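Local coordinates for S-M checkpoint control protein RAD4 (Schizosaccharomyces pombe, PDB 4BMD) that is essential for DNA replication and for the checkpoint coupling S and M phases, and is represented here by its third and fourth BRCT domains, at residues A[15-20]-A[49-54]; A[59-64]-A[98-103]; A[108-113]-A[143-148]. All blocks are in the same frame, centred on the assembly; numbering follows the deposited sequence.

Interaction 1. Residues A[15-20]-A[49-54]; sequences NLTFYL and TIDFVV
L16 meets D51 and F52 where strands 17-20 and 52-55 run in parallel as the first and third strands of a BRCT sheet. Its CD2 lies 3.6 Å from D51 CG, the two side chains crossing at about a right angle, while CD1 comes to the edge of the F52 ring.

T17 is gripped at both backbone polar atoms by D51. Its N reaches D51 OD2 at 2.7 Å, with the N-H almost straight (169°) and the carboxylate met on its anti side; its O accepts from D51 N at 2.8 Å and, weakly, from F52 N. D51 CG stands beside its own backbone N (chi1 -66°), which lets one residue serve both atoms. A leucine in its place would probably leave T17 N without its acceptor and the backbone at L16-T17 less firmly held to 49-54.

F18 lies alongside F52, their planes nearly parallel (20°) but slid apart, centroids 5.9 Å distant. Helix 25-36 and W76 of helix 74-82 cover this side.

Y19 continues the backbone pairing, its N bonded to F52 O at 3.0 Å and its O to V54 N at 2.8 Å. Its ring sits on the other side of the sheet, taking V53 CG1 at the edge, with I50 CD1 against Y19 CB. L20 CD2 then rests 3.8 Å from V54 CB.

The chemistry implies a division of labour: at Y19 both bonds are backbone to backbone, whereas at T17 a carboxylate supplies the acceptor for the N-H, its charge probably strengthening that bond.

Interaction 2. Residues A[59-64]-A[98-103]; sequences FPVDEL and FFRPSL
A small, mainly backbone-led surface contact joins P60 and V61, in the loop between strands 52-55 and 71-73, to F99-P101 in the connection from helix 74-82 to helix 104-107. The two pieces run 80° apart, and 306 Å² is buried in all, counting both sides.

The central evidence is one bond: V61 N donates to F99 O at 3.0 Å, with the N-H close to straight (168°). V61 opens the 3-10 segment 61-63 and points its N-H across to F99 of segment 98-103, while P60 O is taken up by E63 N within the turn. P60 adds a CA-H...O contact to the same oxygen, its CA 3.4 Å from F99 O. The valine CG2, set beside its own N, also comes to 3.3 Å from F99 O and lies against F98 C. V61 CG1 lies over one face of the R100 guanidinium, 3.9 Å from R100 NH2; R100 is modelled in two conformers, which makes this approach less certain.

Around this bond the rings gather. P60 N lies at the edge of the F99 ring, whose CE2 is 4.2 Å from P60 CG; F99 CG stands anti to the residue's N (chi1 177°), bringing the ring alongside P60. P60 CB meets P101 CD.

In fold terms, the contact joins a loop of the third BRCT domain to the connection between helices 74-82 and 104-107, next to the fourth BRCT domain. F98 packs on A128 and I131 of helix 119-131 and on I183 of helix 177-185, both in the fourth domain, whereas F59 touches E22 in the third.

On the exposed side, D62 OD1 approaches P101 CD at 3.6 Å. The same oxygen accepts from a water at 3.0 Å, and that water is also hydrogen-bonded to S102 OG, 3.2 Å away.

Interaction 3. Residues A[108-113]-A[143-148]; sequences NGLSIH and QRSILL
I112 and H113 pair in parallel with I146 and L147, the axes of the short segments 111-113 and 146-148 approaching to 4.9 Å and inclined by 32°. These are the first and third strands of the parallel sheet of the fourth BRCT domain, whose strand order is 2-1-3-4. H113 is held between two backbone bonds, its N to I146 O at 3.0 Å and its O from L148 N at 2.9 Å, both donors lying nearly along the acceptor carbonyl.

At the S111 end, serine hydroxyls supplement the backbone bonds. S111 N donates to S145 OG at 3.0 Å; that hydroxyl stands anti to the S145 carbonyl carbon (chi1 -53°), a torsion that puts OG beside the S145 N and within bonding distance of S111 N. S111 O in turn accepts from I146 N and, more weakly, from S145 N. The S111 hydroxyl has been modelled in two positions, and in the one described it accepts from S145 N and donates weakly to Q143 O, so its share in the contact is less certain.

One side of the sheet is aliphatic. I112 CG2 is 4.2 Å from I146 CG2 and 4.0 Å from L148 CB, I112 and L148 lying side by side and pointing the same way. W178 of helix 177-185 packs on both I146 and L148.

The other side carries H113 and L147. Both imidazole nitrogens are engaged, ND1 with H137 O and NE2 with K162 NZ, which fixes the rotation of the ring. L147 runs alongside, and its CD1 comes up to the ring edge near the plane, 3.6 Å from H113 CD2.

In the fold
Interactions 1 and 3 occupy corresponding places in two BRCT domains, the central pair of strands in each parallel sheet, and lie on opposite sides of the chain's centre, their own centres 38 Å apart. The correspondence extends to chemistry: the D51 carboxylate and the S145 hydroxyl each accept a backbone N-H of the first strand, from T17 and S111 respectively. Interaction 2 falls between them, its centre 22 Å from each, and follows interaction 1 and precedes interaction 3 along the chain. Its nearest atoms stay about 7 Å from interaction 1 and 5 Å from interaction 3. Crb2 binds rad4 through BRCT1,2, so none of these contacts belongs to that site.

Interaction 1. Residues A[15-20]-A[49-54]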
# COMPACT_ATOMS: atom_id res chain seq x y z
N ASN A 15 -26.08 -0.46 2.69
CA ASN A 15 -26.55 0.04 1.39
C ASN A 15 -25.45 0.13 0.33
O ASN A 15 -25.56 0.89 -0.63
CB ASN A 15 -27.25 1.40 1.54
CG ASN A 15 -28.41 1.35 2.52
OD1 ASN A 15 -29.07 0.32 2.67
ND2 ASN A 15 -28.67 2.47 3.18
N LEU A 16 -24.40 -0.67 0.50
CA LEU A 16 -23.30 -0.70 -0.46
C LEU A 16 -23.17 -2.07 -1.11
O LEU A 16 -23.18 -3.09 -0.42
CB LEU A 16 -21.98 -0.30 0.21
CG LEU A 16 -21.86 1.13 0.73
CD1 LEU A 16 -20.45 1.39 1.24
CD2 LEU A 16 -22.23 2.13 -0.36
N THR A 17 -23.04 -2.08 -2.43
CA THR A 17 -22.85 -3.33 -3.16
C THR A 17 -21.45 -3.37 -3.77
O THR A 17 -21.00 -2.41 -4.39
CB THR A 17 -23.90 -3.50 -4.27
OG1 THR A 17 -25.20 -3.25 -3.74
CG2 THR A 17 -23.85 -4.91 -4.84
N PHE A 18 -20.77 -4.50 -3.58
CA PHE A 18 -19.39 -4.64 -4.04
C PHE A 18 -19.24 -5.68 -5.14
O PHE A 18 -19.97 -6.67 -5.18
CB PHE A 18 -18.47 -4.99 -2.86
CG PHE A 18 -18.40 -3.93 -1.81
CD1 PHE A 18 -19.31 -3.90 -0.76
CD2 PHE A 18 -17.41 -2.95 -1.86
CE1 PHE A 18 -19.24 -2.92 0.21
CE2 PHE A 18 -17.34 -1.97 -0.89
CZ PHE A 18 -18.26 -1.95 0.14
N TYR A 19 -18.29 -5.44 -6.04
CA TYR A 19 -17.99 -6.36 -7.13
C TYR A 19 -16.54 -6.81 -7.01
O TYR A 19 -15.62 -6.02 -7.19
CB TYR A 19 -18.24 -5.67 -8.47
CG TYR A 19 -17.76 -6.44 -9.69
CD1 TYR A 19 -18.58 -7.38 -10.30
CD2 TYR A 19 -16.51 -6.21 -10.24
CE1 TYR A 19 -18.15 -8.08 -11.41
CE2 TYR A 19 -16.07 -6.90 -11.35
CZ TYR A 19 -16.90 -7.84 -11.94
OH TYR A 19 -16.47 -8.53 -13.05
N LEU A 20 -16.35 -8.09 -6.71
CA LEU A 20 -15.01 -8.64 -6.51
C LEU A 20 -14.46 -9.20 -7.82
O LEU A 20 -15.05 -10.10 -8.42
CB LEU A 20 -15.03 -9.73 -5.44
CG LEU A 20 -15.81 -9.39 -4.16
CD1 LEU A 20 -15.73 -10.54 -3.17
CD2 LEU A 20 -15.30 -8.10 -3.54
N THR A 49 -26.11 -0.80 -9.63
CA THR A 49 -26.16 -1.15 -8.22
C THR A 49 -24.77 -1.10 -7.58
O THR A 49 -24.62 -0.72 -6.42
CB THR A 49 -26.77 -2.55 -8.02
OG1 THR A 49 -28.05 -2.61 -8.65
CG2 THR A 49 -26.91 -2.88 -6.54
N ILE A 50 -23.76 -1.49 -8.35
CA ILE A 50 -22.38 -1.56 -7.86
C ILE A 50 -21.87 -0.22 -7.35
O ILE A 50 -21.93 0.80 -8.04
CB ILE A 50 -21.43 -2.08 -8.96
CG1 ILE A 50 -21.83 -3.48 -9.40
CG2 ILE A 50 -19.99 -2.07 -8.46
CD1 ILE A 50 -21.81 -4.50 -8.28
N ASP A 51 -21.36 -0.22 -6.12
CA ASP A 51 -20.79 0.98 -5.52
C ASP A 51 -19.27 1.01 -5.67
O ASP A 51 -18.69 2.05 -5.96
CB ASP A 51 -21.17 1.08 -4.04
CG ASP A 51 -22.66 1.30 -3.84
OD1 ASP A 51 -23.11 2.46 -3.93
OD2 ASP A 51 -23.38 0.31 -3.59
N PHE A 52 -18.63 -0.14 -5.46
CA PHE A 52 -17.18 -0.23 -5.57
C PHE A 52 -16.74 -1.52 -6.27
O PHE A 52 -17.32 -2.58 -6.04
CB PHE A 52 -16.52 -0.15 -4.19
CG PHE A 52 -16.72 1.16 -3.50
CD1 PHE A 52 -15.91 2.24 -3.78
CD2 PHE A 52 -17.72 1.31 -2.55
CE1 PHE A 52 -16.09 3.45 -3.14
CE2 PHE A 52 -17.91 2.52 -1.90
CZ PHE A 52 -17.09 3.59 -2.20
N VAL A 53 -15.73 -1.41 -7.11
CA VAL A 53 -15.09 -2.57 -7.70
C VAL A 53 -13.81 -2.88 -6.93
O VAL A 53 -12.95 -2.01 -6.77
CB VAL A 53 -14.75 -2.35 -9.19
CG1 VAL A 53 -13.87 -3.48 -9.71
CG2 VAL A 53 -16.02 -2.23 -10.01
N VAL A 54 -13.69 -4.10 -6.44
CA VAL A 54 -12.54 -4.49 -5.63
C VAL A 54 -11.57 -5.38 -6.39
O VAL A 54 -11.95 -6.38 -6.99
CB VAL A 54 -12.99 -5.20 -4.33
CG1 VAL A 54 -11.79 -5.46 -3.43
CG2 VAL A 54 -14.03 -4.36 -3.61

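Interaction 2. Residues A[59-64]-A[98-103]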
# COMPACT_ATOMS: atom_id res chain seq x y z
N PHE A 59 -2.68 -7.56 -8.09
CA PHE A 59 -3.08 -7.62 -9.50
C PHE A 59 -2.43 -6.48 -10.28
O PHE A 59 -2.55 -5.31 -9.90
CB PHE A 59 -4.60 -7.55 -9.62
CG PHE A 59 -5.13 -8.12 -10.91
CD1 PHE A 59 -5.10 -7.38 -12.08
CD2 PHE A 59 -5.65 -9.41 -10.95
CE1 PHE A 59 -5.59 -7.90 -13.26
CE2 PHE A 59 -6.14 -9.93 -12.13
CZ PHE A 59 -6.11 -9.18 -13.29
N PRO A 60 -1.75 -6.81 -11.38
CA PRO A 60 -1.07 -5.83 -12.24
C PRO A 60 -2.04 -4.80 -12.81
O PRO A 60 -3.03 -5.18 -13.44
CB PRO A 60 -0.48 -6.69 -13.36
CG PRO A 60 -0.36 -8.05 -12.78
CD PRO A 60 -1.54 -8.19 -11.86
N VAL A 61 -1.75 -3.52 -12.59
CA VAL A 61 -2.60 -2.43 -13.06
C VAL A 61 -2.81 -2.49 -14.57
O VAL A 61 -3.91 -2.28 -15.07
CB VAL A 61 -2.00 -1.06 -12.68
CG1 VAL A 61 -2.89 0.07 -13.18
CG2 VAL A 61 -1.80 -0.97 -11.18
N ASP A 62 -1.73 -2.79 -15.29
CA ASP A 62 -1.76 -2.81 -16.75
C ASP A 62 -2.67 -3.90 -17.32
O ASP A 62 -3.12 -3.80 -18.47
CB ASP A 62 -0.33 -2.98 -17.29
CG ASP A 62 0.52 -3.88 -16.41
OD1 ASP A 62 1.08 -3.37 -15.41
OD2 ASP A 62 0.63 -5.09 -16.71
N GLU A 63 -2.96 -4.92 -16.53
CA GLU A 63 -3.82 -6.01 -16.98
C GLU A 63 -5.28 -5.79 -16.61
O GLU A 63 -6.14 -6.60 -16.95
CB GLU A 63 -3.34 -7.35 -16.40
CG GLU A 63 -1.97 -7.78 -16.88
CD GLU A 63 -1.57 -9.14 -16.35
OE1 GLU A 63 -2.41 -9.80 -15.70
OE2 GLU A 63 -0.41 -9.56 -16.57
N LEU A 64 -5.56 -4.69 -15.92
CA LEU A 64 -6.92 -4.38 -15.49
C LEU A 64 -7.78 -3.88 -16.64
O LEU A 64 -7.35 -3.05 -17.44
CB LEU A 64 -6.92 -3.35 -14.36
CG LEU A 64 -6.59 -3.86 -12.96
CD1 LEU A 64 -6.60 -2.71 -11.97
CD2 LEU A 64 -7.59 -4.93 -12.55
N PHE A 98 -2.01 -0.52 -7.61
CA PHE A 98 -0.73 0.18 -7.74
C PHE A 98 0.36 -0.70 -8.33
O PHE A 98 1.34 -0.20 -8.88
CB PHE A 98 -0.27 0.71 -6.37
CG PHE A 98 -0.07 -0.37 -5.34
CD1 PHE A 98 1.14 -1.06 -5.26
CD2 PHE A 98 -1.08 -0.69 -4.45
CE1 PHE A 98 1.32 -2.05 -4.31
CE2 PHE A 98 -0.89 -1.68 -3.50
CZ PHE A 98 0.31 -2.36 -3.43
N PHE A 99 0.19 -2.02 -8.21
CA PHE A 99 1.25 -2.95 -8.59
C PHE A 99 1.55 -2.98 -10.08
O PHE A 99 0.66 -3.20 -10.91
CB PHE A 99 0.95 -4.36 -8.09
CG PHE A 99 1.98 -5.37 -8.52
CD1 PHE A 99 3.25 -5.35 -7.98
CD2 PHE A 99 1.67 -6.32 -9.48
CE1 PHE A 99 4.20 -6.27 -8.38
CE2 PHE A 99 2.62 -7.25 -9.88
CZ PHE A 99 3.89 -7.22 -9.33
N ARG A 100 2.81 -2.76 -10.41
CA ARG A 100 3.29 -2.84 -11.79
C ARG A 100 4.55 -3.69 -11.85
O ARG A 100 5.57 -3.34 -11.25
CB ARG A 100 3.56 -1.44 -12.35
CG ARG A 100 2.32 -0.60 -12.57
CD ARG A 100 2.68 0.78 -13.11
NE ARG A 100 1.50 1.54 -13.50
CZ ARG A 100 0.81 2.33 -12.68
NH1 ARG A 100 1.17 2.45 -11.42
NH2 ARG A 100 -0.25 2.99 -13.13
N PRO A 101 4.49 -4.81 -12.57
CA PRO A 101 5.62 -5.74 -12.71
C PRO A 101 6.88 -5.09 -13.27
O PRO A 101 7.98 -5.62 -13.08
CB PRO A 101 5.09 -6.79 -13.69
CG PRO A 101 3.61 -6.76 -13.50
CD PRO A 101 3.28 -5.32 -13.25
N SER A 102 6.73 -3.96 -13.95
CA SER A 102 7.88 -3.26 -14.52
C SER A 102 8.71 -2.56 -13.45
O SER A 102 9.85 -2.16 -13.70
CB SER A 102 7.42 -2.24 -15.58
OG SER A 102 6.52 -1.30 -15.02
N LEU A 103 8.14 -2.42 -12.26
CA LEU A 103 8.84 -1.80 -11.14
C LEU A 103 9.71 -2.79 -10.39
O LEU A 103 10.66 -2.41 -9.71
CB LEU A 103 7.84 -1.16 -10.17
CG LEU A 103 7.09 0.07 -10.67
CD1 LEU A 103 6.05 0.52 -9.66
CD2 LEU A 103 8.07 1.20 -10.96
O HOH W 1 4.03 -3.21 -15.72

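Interaction 3. Residues A[108-113]-A[143-148]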
# COMPACT_ATOMS: atom_id res chain seq x y z
N ASN A 108 14.43 -4.77 -6.87
CA ASN A 108 15.16 -6.01 -6.62
C ASN A 108 16.53 -5.78 -6.00
O ASN A 108 17.32 -4.97 -6.50
CB ASN A 108 15.29 -6.83 -7.90
CG ASN A 108 14.51 -8.12 -7.85
OD1 ASN A 108 13.34 -8.17 -8.24
ND2 ASN A 108 15.15 -9.18 -7.36
N GLY A 109 16.82 -6.49 -4.92
CA GLY A 109 18.11 -6.40 -4.26
C GLY A 109 18.15 -5.31 -3.20
O GLY A 109 19.08 -5.25 -2.40
N LEU A 110 17.15 -4.44 -3.20
CA LEU A 110 17.10 -3.33 -2.25
C LEU A 110 16.62 -3.78 -0.88
O LEU A 110 15.52 -4.30 -0.73
CB LEU A 110 16.20 -2.21 -2.77
CG LEU A 110 16.67 -1.47 -4.03
CD1 LEU A 110 15.69 -0.37 -4.39
CD2 LEU A 110 18.07 -0.90 -3.84
N SER A 111 17.47 -3.57 0.12
CA SER A 111 17.10 -3.86 1.50
C SER A 111 16.59 -2.59 2.18
O SER A 111 17.31 -1.60 2.29
CB SER A 111 18.30 -4.43 2.27
OG SER A 111 19.42 -3.57 2.19
N ILE A 112 15.34 -2.62 2.62
CA ILE A 112 14.70 -1.43 3.18
C ILE A 112 14.21 -1.63 4.61
O ILE A 112 13.57 -2.64 4.92
CB ILE A 112 13.51 -0.98 2.30
CG1 ILE A 112 13.93 -0.88 0.83
CG2 ILE A 112 12.95 0.35 2.79
CD1 ILE A 112 12.82 -0.43 -0.09
N HIS A 113 14.50 -0.67 5.47
CA HIS A 113 13.96 -0.64 6.82
C HIS A 113 13.06 0.58 6.99
O HIS A 113 13.41 1.68 6.57
CB HIS A 113 15.07 -0.62 7.87
CG HIS A 113 14.57 -0.50 9.27
ND1 HIS A 113 13.81 -1.47 9.88
CD2 HIS A 113 14.71 0.50 10.18
CE1 HIS A 113 13.50 -1.08 11.11
NE2 HIS A 113 14.04 0.11 11.32
N GLN A 143 24.03 -2.92 6.91
CA GLN A 143 23.94 -3.26 5.50
C GLN A 143 22.54 -3.09 4.91
O GLN A 143 22.08 -3.93 4.13
CB GLN A 143 24.43 -4.69 5.26
CG GLN A 143 25.91 -4.90 5.55
CD GLN A 143 26.38 -6.30 5.22
OE1 GLN A 143 25.58 -7.15 4.83
NE2 GLN A 143 27.67 -6.54 5.37
N ARG A 144 21.87 -2.00 5.26
CA ARG A 144 20.58 -1.68 4.66
C ARG A 144 20.79 -0.70 3.51
O ARG A 144 21.61 0.22 3.61
CB ARG A 144 19.63 -1.06 5.68
CG ARG A 144 19.38 -1.92 6.91
CD ARG A 144 18.59 -3.17 6.57
NE ARG A 144 18.39 -4.01 7.74
CZ ARG A 144 19.20 -5.01 8.09
NH1 ARG A 144 20.25 -5.30 7.33
NH2 ARG A 144 18.95 -5.72 9.18
N SER A 145 20.07 -0.90 2.42
CA SER A 145 20.15 -0.01 1.27
C SER A 145 19.49 1.33 1.59
O SER A 145 20.02 2.39 1.26
CB SER A 145 19.48 -0.63 0.05
OG SER A 145 19.97 -1.93 -0.21
N ILE A 146 18.33 1.26 2.23
CA ILE A 146 17.49 2.44 2.44
C ILE A 146 16.84 2.44 3.82
O ILE A 146 16.28 1.44 4.25
CB ILE A 146 16.36 2.51 1.39
CG1 ILE A 146 16.92 2.71 -0.02
CG2 ILE A 146 15.37 3.61 1.73
CD1 ILE A 146 15.88 2.59 -1.11
N LEU A 147 16.92 3.58 4.51
CA LEU A 147 16.08 3.82 5.67
C LEU A 147 14.93 4.72 5.23
O LEU A 147 15.12 5.91 5.00
CB LEU A 147 16.87 4.50 6.79
CG LEU A 147 16.02 4.89 8.01
CD1 LEU A 147 15.48 3.65 8.71
CD2 LEU A 147 16.80 5.77 8.97
N LEU A 148 13.74 4.14 5.10
CA LEU A 148 12.58 4.88 4.63
C LEU A 148 11.84 5.55 5.79
O LEU A 148 11.30 4.88 6.66
CB LEU A 148 11.64 3.97 3.85
CG LEU A 148 10.62 4.68 2.96
CD1 LEU A 148 11.32 5.49 1.88
CD2 LEU A 148 9.64 3.69 2.35